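Local coordinates for protein GTP cyclohydrolase 1 type 2 homolog (Staphylococcus aureus subsp. aureus, PDB 3LNL) that is of unknown function but belongs to the NIF3 family and assembles into a toroid-shaped homohexamer whose subunits each carry a dinuclear metal centre, at residues I267-V273 with V323-N329. The protein carries 2 engineered substitutions. Numbering follows the deposited sequence.
Sequences IPSVRFV and VNLIDIN
With CG of Arg271 set between its backbone N and carbonyl carbon (chi1 56°) and CG of Asp327 trans to its own N (chi1 -166°), the two side chains run alongside each other on one face of an antiparallel pair of strands, 271-273 and 325-327, in the NIF3 fold. NE and NH2 of Arg271 both donate to OD2 of Asp327 in a side-on salt bridge, each at 3.1 Å. The oxygen lies in the guanidinium plane, yet the carboxylate is turned 47° from that plane, so NE meets OD2 from above the carboxylate while NH2 comes nearly end-on. Ile310 N also donates to OD2, and NH1 of Arg271 bonds Tyr369 OH of a second subunit; a strand of that subunit pairs antiparallel with Arg271 and Phe272, extending the sheet across the interface. Backbone bonds close the pairing: Asp327 N to Arg271 O (2.8 Å), and a reciprocal pair between Val273 and Leu325, whose side chains follow Arg271 and Asp327 on the same face, against helix 312-321. On the face of Phe272 and Ile326, CG2 of Ile326 is met at 3.6 Å by CG1 of Val270, from the loop ahead of strand 271-273, and both side chains touch helix 254-264. After strand 325-327 the chain turns toward zinc ligand His330: OD1 of Asp327 accepts from Asn329 N (2.8 Å) in an Asx turn, and Asn329 ND2 donates to Ser269 O at 3.0 Å, nearly in line with that carbonyl.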
ATOM      1  N   ILE B 267       1.007 -19.210 -38.443  1.00 14.70           N
ATOM      2  CA  ILE B 267       0.970 -19.629 -37.084  1.00 14.48           C
ATOM      3  C   ILE B 267       0.736 -21.122 -37.070  1.00 13.79           C
ATOM      4  O   ILE B 267      -0.171 -21.610 -37.801  1.00 14.32           O
ATOM      5  CB  ILE B 267      -0.160 -18.885 -36.314  1.00 14.39           C
ATOM      6  CG1 ILE B 267      -0.135 -17.389 -36.622  1.00 15.83           C
ATOM      7  CG2 ILE B 267      -0.024 -19.127 -34.784  1.00 12.55           C
ATOM      8  CD1 ILE B 267      -1.366 -16.637 -35.956  1.00 11.73           C
ATOM      9  N   PRO B 268       1.502 -21.872 -36.247  1.00 13.05           N
ATOM     10  CA  PRO B 268       1.336 -23.330 -36.227  1.00 13.31           C
ATOM     11  C   PRO B 268       0.005 -23.799 -35.662  1.00 12.30           C
ATOM     12  O   PRO B 268      -0.534 -24.799 -36.101  1.00 11.10           O
ATOM     13  CB  PRO B 268       2.507 -23.820 -35.332  1.00 14.54           C
ATOM     14  CG  PRO B 268       3.549 -22.760 -35.479  1.00 15.29           C
ATOM     15  CD  PRO B 268       2.747 -21.459 -35.559  1.00 14.94           C
ATOM     16  N   SER B 269      -0.541 -23.035 -34.730  1.00 13.33           N
ATOM     17  CA  SER B 269      -1.791 -23.399 -34.077  1.00 13.27           C
ATOM     18  C   SER B 269      -2.452 -22.105 -33.624  1.00 13.43           C
ATOM     19  O   SER B 269      -1.794 -21.233 -33.108  1.00 11.74           O
ATOM     20  CB  SER B 269      -1.514 -24.265 -32.846  1.00 14.13           C
ATOM     21  OG  SER B 269      -2.671 -24.482 -32.072  1.00 13.91           O
ATOM     22  N   VAL B 270      -3.772 -22.002 -33.848  1.00 12.95           N
ATOM     23  CA  VAL B 270      -4.585 -20.921 -33.333  1.00 12.61           C
ATOM     24  C   VAL B 270      -5.759 -21.518 -32.558  1.00 12.94           C
ATOM     25  O   VAL B 270      -6.186 -22.631 -32.862  1.00 13.24           O
ATOM     26  CB  VAL B 270      -5.031 -20.025 -34.524  1.00 14.46           C
ATOM     27  CG1 VAL B 270      -6.193 -19.151 -34.181  1.00 14.64           C
ATOM     28  CG2 VAL B 270      -3.777 -19.195 -35.018  1.00 10.90           C
ATOM     29  N   ARG B 271      -6.230 -20.801 -31.538  1.00 12.83           N
ATOM     30  CA  ARG B 271      -7.444 -21.180 -30.828  1.00 12.70           C
ATOM     31  C   ARG B 271      -8.361 -19.977 -30.631  1.00 12.38           C
ATOM     32  O   ARG B 271      -7.908 -18.806 -30.486  1.00 12.88           O
ATOM     33  CB  ARG B 271      -7.106 -21.851 -29.474  1.00 13.24           C
ATOM     34  CG  ARG B 271      -6.249 -21.036 -28.566  1.00 13.04           C
ATOM     35  CD  ARG B 271      -5.608 -21.869 -27.452  1.00 13.46           C
ATOM     36  NE  ARG B 271      -4.693 -21.049 -26.638  1.00 13.11           N
ATOM     37  CZ  ARG B 271      -3.946 -21.514 -25.640  1.00 14.49           C
ATOM     38  NH1 ARG B 271      -3.971 -22.803 -25.321  1.00 11.28           N
ATOM     39  NH2 ARG B 271      -3.187 -20.682 -24.921  1.00 13.26           N
ATOM     40  N   PHE B 272      -9.666 -20.246 -30.656  1.00 11.23           N
ATOM     41  CA  PHE B 272     -10.617 -19.198 -30.537  1.00 11.29           C
ATOM     42  C   PHE B 272     -11.672 -19.544 -29.530  1.00 11.48           C
ATOM     43  O   PHE B 272     -11.825 -20.687 -29.142  1.00 11.95           O
ATOM     44  CB  PHE B 272     -11.197 -18.797 -31.891  1.00 10.65           C
ATOM     45  CG  PHE B 272     -12.036 -19.844 -32.557  1.00 12.60           C
ATOM     46  CD1 PHE B 272     -13.392 -19.931 -32.308  1.00 13.25           C
ATOM     47  CD2 PHE B 272     -11.484 -20.683 -33.509  1.00 11.16           C
ATOM     48  CE1 PHE B 272     -14.154 -20.896 -32.951  1.00 11.37           C
ATOM     49  CE2 PHE B 272     -12.257 -21.605 -34.178  1.00 12.78           C
ATOM     50  CZ  PHE B 272     -13.584 -21.719 -33.880  1.00 11.27           C
ATOM     51  N   VAL B 273     -12.322 -18.506 -29.046  1.00 11.26           N
ATOM     52  CA  VAL B 273     -13.384 -18.637 -28.080  1.00 11.77           C
ATOM     53  C   VAL B 273     -14.592 -17.949 -28.647  1.00 12.57           C
ATOM     54  O   VAL B 273     -14.532 -16.756 -28.969  1.00 12.19           O
ATOM     55  CB  VAL B 273     -13.002 -17.972 -26.712  1.00 11.80           C
ATOM     56  CG1 VAL B 273     -14.159 -18.099 -25.670  1.00 13.74           C
ATOM     57  CG2 VAL B 273     -11.709 -18.572 -26.164  1.00 11.11           C
ATOM     58  N   VAL B 323     -17.978 -12.835 -25.045  1.00 12.37           N
ATOM     59  CA  VAL B 323     -16.888 -12.062 -25.610  1.00 11.28           C
ATOM     60  C   VAL B 323     -16.061 -13.010 -26.503  1.00 11.84           C
ATOM     61  O   VAL B 323     -15.540 -14.050 -26.043  1.00 12.73           O
ATOM     62  CB  VAL B 323     -16.029 -11.373 -24.518  1.00 12.49           C
ATOM     63  CG1 VAL B 323     -14.745 -10.707 -25.161  1.00 10.55           C
ATOM     64  CG2 VAL B 323     -16.854 -10.329 -23.769  1.00 11.45           C
ATOM     65  N   ASN B 324     -15.964 -12.702 -27.787  1.00 10.41           N
ATOM     66  CA  ASN B 324     -15.248 -13.573 -28.660  1.00 10.87           C
ATOM     67  C   ASN B 324     -13.730 -13.286 -28.685  1.00 10.61           C
ATOM     68  O   ASN B 324     -13.318 -12.138 -28.737  1.00 10.58           O
ATOM     69  CB  ASN B 324     -15.813 -13.488 -30.073  1.00 11.16           C
ATOM     70  CG  ASN B 324     -17.261 -13.809 -30.127  1.00 11.28           C
ATOM     71  OD1 ASN B 324     -17.691 -14.814 -29.563  1.00 13.27           O
ATOM     72  ND2 ASN B 324     -18.035 -12.972 -30.787  1.00  8.17           N
ATOM     73  N   LEU B 325     -12.922 -14.337 -28.620  1.00  9.87           N
ATOM     74  CA  LEU B 325     -11.467 -14.174 -28.566  1.00 11.47           C
ATOM     75  C   LEU B 325     -10.800 -15.029 -29.626  1.00 11.56           C
ATOM     76  O   LEU B 325     -11.344 -16.061 -30.003  1.00 10.74           O
ATOM     77  CB  LEU B 325     -10.915 -14.608 -27.221  1.00 11.56           C
ATOM     78  CG  LEU B 325     -11.454 -13.964 -25.964  1.00 12.14           C
ATOM     79  CD1 LEU B 325     -10.868 -14.739 -24.732  1.00 10.39           C
ATOM     80  CD2 LEU B 325     -11.170 -12.483 -25.891  1.00 13.61           C
ATOM     81  N   ILE B 326      -9.657 -14.554 -30.109  1.00 11.63           N
ATOM     82  CA  ILE B 326      -8.691 -15.368 -30.831  1.00 11.32           C
ATOM     83  C   ILE B 326      -7.309 -15.184 -30.193  1.00 12.28           C
ATOM     84  O   ILE B 326      -6.794 -14.069 -30.043  1.00 12.61           O
ATOM     85  CB  ILE B 326      -8.601 -15.073 -32.374  1.00 11.74           C
ATOM     86  CG1 ILE B 326      -9.965 -15.193 -33.041  1.00  9.29           C
ATOM     87  CG2 ILE B 326      -7.615 -16.054 -33.029  1.00  9.34           C
ATOM     88  CD1 ILE B 326     -10.080 -14.648 -34.429  1.00  8.42           C
ATOM     89  N   ASP B 327      -6.704 -16.311 -29.834  1.00 12.83           N
ATOM     90  CA  ASP B 327      -5.309 -16.390 -29.444  1.00 12.59           C
ATOM     91  C   ASP B 327      -4.459 -16.675 -30.659  1.00 12.49           C
ATOM     92  O   ASP B 327      -4.401 -17.799 -31.141  1.00 14.13           O
ATOM     93  CB  ASP B 327      -5.132 -17.480 -28.389  1.00 12.52           C
ATOM     94  CG  ASP B 327      -3.788 -17.433 -27.664  1.00 14.39           C
ATOM     95  OD1 ASP B 327      -2.849 -16.764 -28.148  1.00 14.87           O
ATOM     96  OD2 ASP B 327      -3.688 -18.094 -26.598  1.00 12.16           O
ATOM     97  N   ILE B 328      -3.753 -15.649 -31.134  1.00 11.86           N
ATOM     98  CA  ILE B 328      -2.808 -15.815 -32.243  1.00 11.70           C
ATOM     99  C   ILE B 328      -1.371 -16.107 -31.748  1.00 11.66           C
ATOM    100  O   ILE B 328      -0.417 -16.219 -32.566  1.00 12.54           O
ATOM    101  CB  ILE B 328      -2.757 -14.603 -33.157  1.00 11.70           C
ATOM    102  CG1 ILE B 328      -2.446 -13.320 -32.386  1.00 11.17           C
ATOM    103  CG2 ILE B 328      -4.037 -14.515 -33.961  1.00 12.01           C
ATOM    104  CD1 ILE B 328      -2.091 -12.085 -33.331  1.00 10.61           C
ATOM    105  N   ASN B 329      -1.252 -16.239 -30.423  1.00 11.12           N
ATOM    106  CA  ASN B 329       0.008 -16.418 -29.704  1.00 11.02           C
ATOM    107  C   ASN B 329       0.756 -15.102 -29.555  1.00 12.14           C
ATOM    108  O   ASN B 329       0.624 -14.173 -30.378  1.00 14.33           O
ATOM    109  CB  ASN B 329       0.856 -17.540 -30.328  1.00 12.39           C
ATOM    110  CG  ASN B 329       0.080 -18.866 -30.437  1.00 13.12           C
ATOM    111  OD1 ASN B 329      -0.626 -19.251 -29.497  1.00 13.53           O
ATOM    112  ND2 ASN B 329       0.117 -19.492 -31.619  1.00 11.24           N
TER